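Local coordinates for protein glycoside Hydrolase (Bacteroides uniformis, PDB 5T9X) that probably hydrolyses agarose or a related galactan, as a family 16 glycoside hydrolase of a human gut bacterium, at residues G64-Q70 and I336-D342; D185-D191 and S218-R224; K54-P58 and Y163-Y167. All blocks are in the same frame, centred on the assembly; numbering follows the deposited sequence.

Interaction 1: G64-Q70 and I336-D342; sequences GMKWELQ and IYKPVED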
loop_
_atom_site.group_PDB
_atom_site.type_symbol
_atom_site.label_atom_id
_atom_site.label_comp_id
_atom_site.label_asym_id
_atom_site.label_seq_id
_atom_site.Cartn_x
_atom_site.Cartn_y
_atom_site.Cartn_z
ATOM N N GLY A 64 26.893 -14.574 6.485
ATOM C CA GLY A 64 27.789 -14.285 5.345
ATOM C C GLY A 64 27.237 -13.393 4.229
ATOM O O GLY A 64 27.836 -13.290 3.147
ATOM N N MET A 65 26.117 -12.712 4.488
ATOM C CA MET A 65 25.446 -11.903 3.471
ATOM C C MET A 65 25.402 -10.448 3.915
ATOM O O MET A 65 25.580 -10.146 5.081
ATOM C CB MET A 65 24.018 -12.404 3.219
ATOM C CG MET A 65 23.874 -13.905 3.006
ATOM S SD MET A 65 24.414 -14.477 1.396
ATOM C CE MET A 65 23.118 -13.930 0.275
ATOM N N LYS A 66 25.162 -9.560 2.962
ATOM C CA LYS A 66 24.854 -8.170 3.247
ATOM C C LYS A 66 23.656 -7.703 2.383
ATOM O O LYS A 66 23.281 -8.357 1.433
ATOM C CB LYS A 66 26.095 -7.299 2.989
ATOM C CG LYS A 66 26.379 -7.100 1.524
ATOM C CD LYS A 66 27.708 -6.467 1.206
ATOM C CE LYS A 66 27.850 -6.427 -0.307
ATOM N NZ LYS A 66 29.159 -5.885 -0.731
ATOM N N TRP A 67 23.095 -6.552 2.722
ATOM C CA TRP A 67 21.983 -5.961 1.999
ATOM C C TRP A 67 22.503 -5.126 0.858
ATOM O O TRP A 67 23.442 -4.420 1.048
ATOM C CB TRP A 67 21.171 -5.064 2.929
ATOM C CG TRP A 67 20.433 -5.828 3.944
ATOM C CD1 TRP A 67 20.674 -5.869 5.282
ATOM C CD2 TRP A 67 19.320 -6.675 3.705
ATOM N NE1 TRP A 67 19.774 -6.701 5.901
ATOM C CE2 TRP A 67 18.934 -7.217 4.951
ATOM C CE3 TRP A 67 18.620 -7.051 2.549
ATOM C CZ2 TRP A 67 17.873 -8.109 5.080
ATOM C CZ3 TRP A 67 17.548 -7.918 2.676
ATOM C CH2 TRP A 67 17.180 -8.436 3.938
ATOM N N GLU A 68 21.866 -5.189 -0.307
ATOM C CA GLU A 68 22.219 -4.378 -1.438
ATOM C C GLU A 68 20.988 -3.570 -1.884
ATOM O O GLU A 68 19.946 -4.119 -2.233
ATOM C CB GLU A 68 22.732 -5.272 -2.560
ATOM C CG GLU A 68 22.936 -4.600 -3.905
ATOM C CD GLU A 68 23.312 -5.609 -4.982
ATOM O OE1 GLU A 68 24.518 -6.010 -5.019
ATOM O OE2 GLU A 68 22.407 -6.015 -5.784
ATOM N N LEU A 69 21.144 -2.254 -1.894
ATOM C CA LEU A 69 20.095 -1.364 -2.320
ATOM C C LEU A 69 19.793 -1.608 -3.794
ATOM O O LEU A 69 20.707 -1.762 -4.581
ATOM C CB LEU A 69 20.544 0.069 -2.111
ATOM C CG LEU A 69 19.504 1.132 -2.412
ATOM C CD1 LEU A 69 18.380 1.124 -1.370
ATOM C CD2 LEU A 69 20.202 2.475 -2.475
ATOM N N GLN A 70 18.516 -1.643 -4.152
ATOM C CA GLN A 70 18.095 -1.895 -5.516
ATOM C C GLN A 70 17.750 -0.572 -6.149
ATOM O O GLN A 70 17.295 0.328 -5.460
ATOM C CB GLN A 70 16.870 -2.815 -5.517
ATOM C CG GLN A 70 17.082 -4.157 -4.840
ATOM C CD GLN A 70 18.124 -5.007 -5.556
ATOM O OE1 GLN A 70 17.877 -5.512 -6.639
ATOM N NE2 GLN A 70 19.279 -5.167 -4.951
ATOM N N ILE A 336 14.405 -0.556 -1.077
ATOM C CA ILE A 336 14.323 -1.974 -1.422
ATOM C C ILE A 336 15.722 -2.556 -1.352
ATOM O O ILE A 336 16.633 -2.020 -1.981
ATOM C CB ILE A 336 13.817 -2.134 -2.861
ATOM C CG1 ILE A 336 12.520 -1.356 -3.065
ATOM C CG2 ILE A 336 13.579 -3.586 -3.217
ATOM C CD1 ILE A 336 11.967 -1.493 -4.458
ATOM N N TYR A 337 15.898 -3.642 -0.594
ATOM C CA TYR A 337 17.184 -4.312 -0.432
ATOM C C TYR A 337 17.005 -5.795 -0.677
ATOM O O TYR A 337 15.971 -6.382 -0.308
ATOM C CB TYR A 337 17.773 -4.154 0.987
ATOM C CG TYR A 337 18.040 -2.731 1.450
ATOM C CD1 TYR A 337 19.320 -2.147 1.350
ATOM C CD2 TYR A 337 17.015 -1.957 2.008
ATOM C CE1 TYR A 337 19.562 -0.839 1.780
ATOM C CE2 TYR A 337 17.249 -0.665 2.426
ATOM C CZ TYR A 337 18.516 -0.120 2.310
ATOM O OH TYR A 337 18.713 1.151 2.726
ATOM N N LYS A 338 18.030 -6.402 -1.276
ATOM C CA LYS A 338 18.125 -7.842 -1.404
ATOM C C LYS A 338 19.420 -8.290 -0.768
ATOM O O LYS A 338 20.417 -7.572 -0.815
ATOM C CB LYS A 338 18.135 -8.263 -2.862
ATOM C CG LYS A 338 16.919 -7.823 -3.664
ATOM C CD LYS A 338 17.032 -8.421 -5.068
ATOM C CE LYS A 338 15.946 -9.437 -5.381
ATOM N NZ LYS A 338 15.766 -10.631 -4.529
ATOM N N PRO A 339 19.417 -9.486 -0.185
ATOM C CA PRO A 339 20.639 -10.092 0.318
ATOM C C PRO A 339 21.597 -10.560 -0.791
ATOM O O PRO A 339 21.164 -11.128 -1.767
ATOM C CB PRO A 339 20.133 -11.274 1.143
ATOM C CG PRO A 339 18.771 -11.564 0.679
ATOM C CD PRO A 339 18.276 -10.405 -0.131
ATOM N N VAL A 340 22.880 -10.263 -0.645
ATOM C CA VAL A 340 23.946 -10.724 -1.555
ATOM C C VAL A 340 25.156 -11.158 -0.727
ATOM O O VAL A 340 25.254 -10.819 0.473
ATOM C CB VAL A 340 24.376 -9.633 -2.557
ATOM C CG1 VAL A 340 23.222 -9.284 -3.489
ATOM C CG2 VAL A 340 24.862 -8.377 -1.854
ATOM N N GLU A 341 26.057 -11.906 -1.371
ATOM C CA GLU A 341 27.305 -12.384 -0.746
ATOM C C GLU A 341 28.128 -11.229 -0.197
ATOM O O GLU A 341 28.315 -10.236 -0.899
ATOM C CB GLU A 341 28.182 -13.118 -1.764
ATOM C CG GLU A 341 27.935 -14.615 -1.917
ATOM C CD GLU A 341 29.041 -15.298 -2.745
ATOM O OE1 GLU A 341 29.891 -16.038 -2.171
ATOM O OE2 GLU A 341 29.075 -15.079 -3.979
ATOM N N ASP A 342 28.618 -11.356 1.037
ATOM C CA ASP A 342 29.576 -10.376 1.563
ATOM C C ASP A 342 30.973 -10.560 0.912
ATOM O O ASP A 342 31.777 -11.374 1.354
ATOM C CB ASP A 342 29.644 -10.418 3.111
ATOM C CG ASP A 342 30.070 -9.061 3.736
ATOM O OD1 ASP A 342 30.886 -8.327 3.119
ATOM O OD2 ASP A 342 29.587 -8.723 4.847
#
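Trp67 and Tyr337 meet diagonally on one face of an antiparallel strand pair. Residues 65-69 run against 336-341 near the two ends of the modelled chain. On this face the CE3 corner of Trp67 comes within 3.4 Å of Tyr337 CB. The neighbouring CZ3 lies 3.8 Å from CD of Pro339. Trp67 CG sits beside its backbone N (chi1 -70°), which carries the indole over the partner strand. The indole NE1 donates a hydrogen bond to Val59 O, and the ring meets Tyr257 edge-to-face. Leu69 covers one face of the Tyr337 ring: its CD1 stands 4.1 Å from the ring centroid, a CH-pi contact. At the far end the bent Met65 chain reaches Pro339, with CE 4.1 Å from CB.

The other face carries Lys66, Glu68 and Lys338 round Val340. Glu68 crosses Val340 at about a right angle, and CB of Glu68 touches CG2 of Val340. A bend at chi2 (-64°) folds the Gln70 amide across the Lys338 chain. Its OE1 is 3.4 Å from Lys338 CD. The NE2 of the same amide bonds Glu68 O at 3.0 Å, while Lys338 N reaches that oxygen from the opposite face of its plane at 3.1 Å. Lys338 NZ continues to the carbonyls of Val159 and Pro161.

Paired backbone bonds join Lys66 with Val340 and Glu68 with Lys338; Asp342 N to Gly64 O and Gln70 N to Ile336 O extend the pairing. These bonds set the strand register, and Glu68 O, gripped from both faces, ties the Gln70 side chain into the pairing.

Interaction 2: D185-D191 and S218-R224; sequences DDTQEID and SHHVFIR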
loop_
_atom_site.group_PDB
_atom_site.type_symbol
_atom_site.label_atom_id
_atom_site.label_comp_id
_atom_site.label_asym_id
_atom_site.label_seq_id
_atom_site.Cartn_x
_atom_site.Cartn_y
_atom_site.Cartn_z
ATOM N N ASP A 185 -0.168 -11.360 -13.042
ATOM C CA ASP A 185 -1.332 -12.237 -13.320
ATOM C C ASP A 185 -2.485 -12.144 -12.274
ATOM O O ASP A 185 -3.467 -12.901 -12.361
ATOM C CB ASP A 185 -0.863 -13.698 -13.511
ATOM C CG ASP A 185 -0.511 -14.409 -12.193
ATOM O OD1 ASP A 185 -0.612 -13.811 -11.091
ATOM O OD2 ASP A 185 -0.126 -15.603 -12.267
ATOM N N ASP A 186 -2.325 -11.243 -11.286
ATOM C CA ASP A 186 -3.313 -10.935 -10.241
ATOM C C ASP A 186 -3.619 -12.096 -9.300
ATOM O O ASP A 186 -4.678 -12.118 -8.700
ATOM C CB ASP A 186 -4.605 -10.346 -10.840
ATOM C CG ASP A 186 -4.390 -8.975 -11.541
ATOM O OD1 ASP A 186 -3.593 -8.148 -11.057
ATOM O OD2 ASP A 186 -5.040 -8.700 -12.580
ATOM N N THR A 187 -2.679 -13.030 -9.111
ATOM C CA THR A 187 -2.917 -14.189 -8.211
ATOM C C THR A 187 -2.244 -14.088 -6.843
ATOM O O THR A 187 -2.562 -14.861 -5.946
ATOM C CB THR A 187 -2.483 -15.524 -8.864
ATOM O OG1 THR A 187 -1.071 -15.510 -9.135
ATOM C CG2 THR A 187 -3.285 -15.765 -10.163
ATOM N N GLN A 188 -1.285 -13.168 -6.695
ATOM C CA GLN A 188 -0.526 -13.058 -5.456
ATOM C C GLN A 188 -0.237 -11.600 -5.105
ATOM O O GLN A 188 0.176 -10.800 -5.953
ATOM C CB GLN A 188 0.788 -13.818 -5.556
ATOM C CG GLN A 188 0.610 -15.287 -5.845
ATOM C CD GLN A 188 1.927 -16.038 -5.880
ATOM O OE1 GLN A 188 2.988 -15.504 -5.576
ATOM N NE2 GLN A 188 1.858 -17.273 -6.264
ATOM N N GLU A 189 -0.428 -11.284 -3.836
ATOM C CA GLU A 189 -0.376 -9.925 -3.388
ATOM C C GLU A 189 0.206 -9.917 -1.977
ATOM O O GLU A 189 -0.118 -10.790 -1.189
ATOM C CB GLU A 189 -1.791 -9.387 -3.424
ATOM C CG GLU A 189 -1.978 -7.984 -2.915
ATOM C CD GLU A 189 -3.435 -7.583 -2.808
ATOM O OE1 GLU A 189 -4.207 -7.922 -3.751
ATOM O OE2 GLU A 189 -3.794 -6.918 -1.787
ATOM N N ILE A 190 1.088 -8.951 -1.697
ATOM C CA ILE A 190 1.631 -8.680 -0.347
ATOM C C ILE A 190 1.305 -7.219 -0.032
ATOM O O ILE A 190 1.640 -6.310 -0.824
ATOM C CB ILE A 190 3.149 -8.927 -0.275
ATOM C CG1 ILE A 190 3.444 -10.386 -0.546
ATOM C CG2 ILE A 190 3.684 -8.580 1.091
ATOM C CD1 ILE A 190 4.900 -10.756 -0.711
ATOM N N ASP A 191 0.622 -6.987 1.083
ATOM C CA ASP A 191 0.244 -5.624 1.478
ATOM C C ASP A 191 1.154 -5.141 2.553
ATOM O O ASP A 191 1.199 -5.740 3.612
ATOM C CB ASP A 191 -1.179 -5.563 1.991
ATOM C CG ASP A 191 -2.155 -6.085 0.991
ATOM O OD1 ASP A 191 -2.128 -5.648 -0.182
ATOM O OD2 ASP A 191 -2.927 -6.973 1.375
ATOM N N SER A 218 -1.086 -7.526 5.686
ATOM C CA SER A 218 -1.709 -8.683 5.104
ATOM C C SER A 218 -1.073 -9.105 3.792
ATOM O O SER A 218 -0.113 -8.516 3.328
ATOM C CB SER A 218 -3.194 -8.377 4.870
ATOM O OG SER A 218 -3.958 -9.577 4.903
ATOM N N HIS A 219 -1.621 -10.168 3.235
ATOM C CA HIS A 219 -1.298 -10.610 1.892
ATOM C C HIS A 219 -2.524 -11.344 1.364
ATOM O O HIS A 219 -3.388 -11.724 2.163
ATOM C CB HIS A 219 -0.047 -11.515 1.920
ATOM C CG HIS A 219 -0.305 -12.898 2.393
ATOM N ND1 HIS A 219 -0.275 -13.244 3.719
ATOM C CD2 HIS A 219 -0.565 -14.038 1.712
ATOM C CE1 HIS A 219 -0.519 -14.540 3.840
ATOM N NE2 HIS A 219 -0.698 -15.044 2.635
ATOM N N HIS A 220 -2.611 -11.519 0.053
ATOM C CA HIS A 220 -3.704 -12.264 -0.531
ATOM C C HIS A 220 -3.154 -13.288 -1.516
ATOM O O HIS A 220 -2.120 -13.059 -2.153
ATOM C CB HIS A 220 -4.685 -11.359 -1.282
ATOM C CG HIS A 220 -5.339 -10.314 -0.433
ATOM N ND1 HIS A 220 -6.656 -10.393 -0.026
ATOM C CD2 HIS A 220 -4.864 -9.151 0.073
ATOM C CE1 HIS A 220 -6.957 -9.336 0.706
ATOM N NE2 HIS A 220 -5.884 -8.567 0.788
ATOM N N VAL A 221 -3.878 -14.397 -1.646
ATOM C CA VAL A 221 -3.709 -15.331 -2.731
ATOM C C VAL A 221 -5.088 -15.491 -3.388
ATOM O O VAL A 221 -6.077 -15.567 -2.687
ATOM C CB VAL A 221 -3.177 -16.659 -2.199
ATOM C CG1 VAL A 221 -3.010 -17.627 -3.337
ATOM C CG2 VAL A 221 -1.816 -16.452 -1.593
ATOM N N PHE A 222 -5.138 -15.533 -4.716
ATOM C CA PHE A 222 -6.391 -15.569 -5.467
ATOM C C PHE A 222 -6.428 -16.679 -6.481
ATOM O O PHE A 222 -5.401 -17.045 -7.048
ATOM C CB PHE A 222 -6.632 -14.300 -6.294
ATOM C CG PHE A 222 -6.539 -13.010 -5.528
ATOM C CD1 PHE A 222 -7.653 -12.464 -4.926
ATOM C CD2 PHE A 222 -5.351 -12.285 -5.494
ATOM C CE1 PHE A 222 -7.583 -11.248 -4.255
ATOM C CE2 PHE A 222 -5.275 -11.076 -4.823
ATOM C CZ PHE A 222 -6.398 -10.558 -4.194
ATOM N N ILE A 223 -7.628 -17.194 -6.721
ATOM C CA ILE A 223 -7.938 -17.911 -7.947
ATOM C C ILE A 223 -8.783 -16.934 -8.753
ATOM O O ILE A 223 -9.727 -16.367 -8.236
ATOM C CB ILE A 223 -8.787 -19.172 -7.722
ATOM C CG1 ILE A 223 -8.201 -20.090 -6.644
ATOM C CG2 ILE A 223 -8.956 -19.923 -9.047
ATOM C CD1 ILE A 223 -7.037 -20.914 -7.108
ATOM N N ARG A 224 -8.484 -16.777 -10.027
ATOM C CA ARG A 224 -9.188 -15.783 -10.834
ATOM C C ARG A 224 -10.637 -16.139 -11.250
ATOM O O ARG A 224 -11.527 -15.254 -11.215
ATOM C CB ARG A 224 -8.314 -15.365 -12.030
ATOM C CG ARG A 224 -7.205 -14.418 -11.571
ATOM C CD ARG A 224 -7.817 -13.048 -11.241
ATOM N NE ARG A 224 -7.425 -12.460 -9.952
ATOM C CZ ARG A 224 -8.032 -11.401 -9.409
ATOM N NH1 ARG A 224 -7.605 -10.900 -8.245
ATOM N NH2 ARG A 224 -9.084 -10.835 -10.017
#
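Ser218 O accepts from Asp191 N across the contact at 2.8 Å and from the hydroxyl of Tyr266. Strands 188-191 and 218-224 form an antiparallel pair of the GH16 beta-sandwich. Glu189, Ile190 and Asp191 fit the start of the family's ExDxxE signature, which in relatives lines the catalytic cleft. An imidazole, probably from the crystallisation liquor, lies near Glu189.

Glu189, Asp191, Ser218 and His220 share one face of the sheet. The Glu189 chain is extended and lies beside His220, pointing the same way. Its OE2 comes to 3.1 Å from His220 CD2. OE1 instead meets the edge of Phe222, 3.5 Å from CZ. Asp191 OD2 approaches His220 in the ring plane, 3.2 Å from CD2. His220 ND1 is held by Asp229, which helps fix the ring's rotation. An alanine in place of Glu189 would probably leave the Phe222 edge and His220 CD2 without their carboxylate neighbour and open a gap beside both rings.

The strands are tied by reciprocal bonds between Glu189 and His220. Phe222 N adds a bond to Thr187 O. Asp186 O receives two weak bonds from Arg224, from NE at 3.0 Å and NH1 at 3.2 Å. Bends at chi2 (-73°) and chi3 lay the guanidinium against Asp186, whose CB lies over one face. On the opposite side of the sheet Gln188 OE1 accepts from the backbone of Ser294 and Lys295. Before the strand, Asp185 forms an Asx turn. Its OD1 accepts from Thr187 N and, at 2.6 Å, from Thr187 OG1, both from the same face of the carboxylate.

Interaction 3: K54-P58 and Y163-Y167; sequences KFPVP and YVEAY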
loop_
_atom_site.group_PDB
_atom_site.type_symbol
_atom_site.label_atom_id
_atom_site.label_comp_id
_atom_site.label_asym_id
_atom_site.label_seq_id
_atom_site.Cartn_x
_atom_site.Cartn_y
_atom_site.Cartn_z
ATOM N N LYS A 54 19.909 7.186 8.079
ATOM C CA LYS A 54 19.695 7.273 9.520
ATOM C C LYS A 54 18.969 6.085 10.142
ATOM O O LYS A 54 19.014 5.922 11.370
ATOM C CB LYS A 54 18.992 8.557 9.930
ATOM C CG LYS A 54 17.608 8.802 9.366
ATOM C CD LYS A 54 16.873 9.859 10.212
ATOM C CE LYS A 54 16.130 10.880 9.363
ATOM N NZ LYS A 54 15.668 12.035 10.196
ATOM N N PHE A 55 18.287 5.282 9.326
ATOM C CA PHE A 55 17.584 4.093 9.805
ATOM C C PHE A 55 18.214 2.842 9.235
ATOM O O PHE A 55 18.274 2.690 8.032
ATOM C CB PHE A 55 16.140 4.098 9.344
ATOM C CG PHE A 55 15.320 5.294 9.769
ATOM C CD1 PHE A 55 14.946 5.464 11.076
ATOM C CD2 PHE A 55 14.822 6.179 8.820
ATOM C CE1 PHE A 55 14.121 6.522 11.439
ATOM C CE2 PHE A 55 14.021 7.248 9.184
ATOM C CZ PHE A 55 13.652 7.412 10.494
ATOM N N PRO A 56 18.652 1.913 10.081
ATOM C CA PRO A 56 19.184 0.667 9.507
ATOM C C PRO A 56 18.089 -0.278 9.028
ATOM O O PRO A 56 16.921 -0.135 9.388
ATOM C CB PRO A 56 19.908 0.029 10.678
ATOM C CG PRO A 56 19.085 0.439 11.863
ATOM C CD PRO A 56 18.529 1.825 11.549
ATOM N N VAL A 57 18.503 -1.234 8.204
ATOM C CA VAL A 57 17.659 -2.309 7.766
ATOM C C VAL A 57 17.406 -3.136 9.033
ATOM O O VAL A 57 18.338 -3.538 9.698
ATOM C CB VAL A 57 18.291 -3.118 6.635
ATOM C CG1 VAL A 57 17.359 -4.241 6.212
ATOM C CG2 VAL A 57 18.551 -2.220 5.430
ATOM N N PRO A 58 16.133 -3.338 9.402
ATOM C CA PRO A 58 15.877 -3.825 10.759
ATOM C C PRO A 58 16.074 -5.324 10.962
ATOM O O PRO A 58 15.744 -5.814 12.003
ATOM C CB PRO A 58 14.414 -3.438 10.988
ATOM C CG PRO A 58 13.801 -3.369 9.616
ATOM C CD PRO A 58 14.891 -3.042 8.655
ATOM N N TYR A 163 13.532 -6.889 0.947
ATOM C CA TYR A 163 12.988 -6.056 2.013
ATOM C C TYR A 163 12.511 -4.800 1.367
ATOM O O TYR A 163 13.285 -4.160 0.683
ATOM C CB TYR A 163 14.030 -5.751 3.072
ATOM C CG TYR A 163 13.478 -4.909 4.181
ATOM C CD1 TYR A 163 12.505 -5.413 5.039
ATOM C CD2 TYR A 163 13.910 -3.602 4.383
ATOM C CE1 TYR A 163 11.968 -4.641 6.061
ATOM C CE2 TYR A 163 13.372 -2.824 5.409
ATOM C CZ TYR A 163 12.402 -3.355 6.232
ATOM O OH TYR A 163 11.872 -2.609 7.250
ATOM N N VAL A 164 11.224 -4.483 1.522
ATOM C CA VAL A 164 10.635 -3.260 0.917
ATOM C C VAL A 164 10.062 -2.441 2.054
ATOM O O VAL A 164 9.286 -2.981 2.856
ATOM C CB VAL A 164 9.513 -3.592 -0.073
ATOM C CG1 VAL A 164 8.946 -2.319 -0.707
ATOM C CG2 VAL A 164 9.992 -4.578 -1.142
ATOM N N GLU A 165 10.466 -1.171 2.159
ATOM C CA GLU A 165 10.080 -0.311 3.292
ATOM C C GLU A 165 9.651 1.025 2.753
ATOM O O GLU A 165 10.385 1.600 1.979
ATOM C CB GLU A 165 11.242 -0.139 4.292
ATOM C CG GLU A 165 10.860 0.352 5.690
ATOM C CD GLU A 165 12.062 0.492 6.649
ATOM O OE1 GLU A 165 12.890 1.396 6.393
ATOM O OE2 GLU A 165 12.191 -0.237 7.672
ATOM N N ALA A 166 8.473 1.514 3.147
ATOM C CA ALA A 166 8.086 2.885 2.849
ATOM C C ALA A 166 8.102 3.724 4.113
ATOM O O ALA A 166 7.937 3.210 5.202
ATOM C CB ALA A 166 6.726 2.942 2.192
ATOM N N TYR A 167 8.376 5.012 3.926
ATOM C CA TYR A 167 8.286 6.036 4.960
ATOM C C TYR A 167 7.167 6.960 4.484
ATOM O O TYR A 167 7.296 7.650 3.441
ATOM C CB TYR A 167 9.611 6.805 5.065
ATOM C CG TYR A 167 9.789 7.670 6.292
ATOM C CD1 TYR A 167 9.523 7.163 7.553
ATOM C CD2 TYR A 167 10.313 8.964 6.202
ATOM C CE1 TYR A 167 9.727 7.918 8.691
ATOM C CE2 TYR A 167 10.513 9.741 7.342
ATOM C CZ TYR A 167 10.226 9.200 8.591
ATOM O OH TYR A 167 10.388 9.896 9.768
#
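Tyr163, near the start of strand 162-169, meets both Val57 and Pro58. Its CG is anti to the backbone N (chi1 -179°), which sends the ring out toward the 54-58 loop. The Val57 and Tyr163 side chains slide past each other, CG1 touching CD2 at 4.0 Å. Pro58 approaches Tyr163 head-on and meets its phenol end. Pro58 CD is 3.5 Å from Tyr163 CZ, and its CG lies close to OH.

Two residues on, Glu165 extends from the same side of the strand. Its OE2 sits at the edge of the Tyr163 ring, in plane, and accepts from OH in a bond modelled very short, at 2.4 Å. The exact length is doubtful. The same OE2 is 4.0 Å from Pro58 CD, and the proline ring packs against both oxygens. OE1 of Glu165 forms a salt bridge with Arg335. That arginine also binds the carbonyl of Phe55, so one charged group links the strand side chain to the loop backbone.

Tyr167 closes the row. The Phe55 ring crosses it at about a right angle as a side chain, but the ring planes are only 56° apart. Phe55 CE2 lies over one face of the Tyr167 ring, displaced toward the rim. Tyr167 OH meets the Phe55 edge, 4.2 Å from CZ. Trp333, by contrast, stacks on Tyr167.

No backbone bonding joins the loop to the strand. This is an N-terminal segment laid over alternate side chains of one sheet of a GH16-type beta-sandwich, close to its sodium site: Tyr167 touches the sodium ligand Asp332, and the Tyr167 side chain lies about 7 Å from the sodium ion.

Overall arrangement
Interactions 1 and 3 are neighbours, with centres 13 Å apart. Both use the same antiparallel sheet, where strand 329-341 lies between 65-69 and 162-169. They touch through Tyr337 O and Tyr163 N, a probable hydrogen bond, and through Val57 packed on Trp67 and Tyr337. Interaction 2 belongs to the other sheet. Its centre is 26 Å from that of interaction 1 and 24 Å from that of interaction 3, without contact. Along the chain, interaction 2 is nested within interaction 1 and follows interaction 3; interactions 1 and 3 cross. The N-terminal region is thus fastened to the C-terminal strand on one sheet, while the other carries the probable catalytic signature.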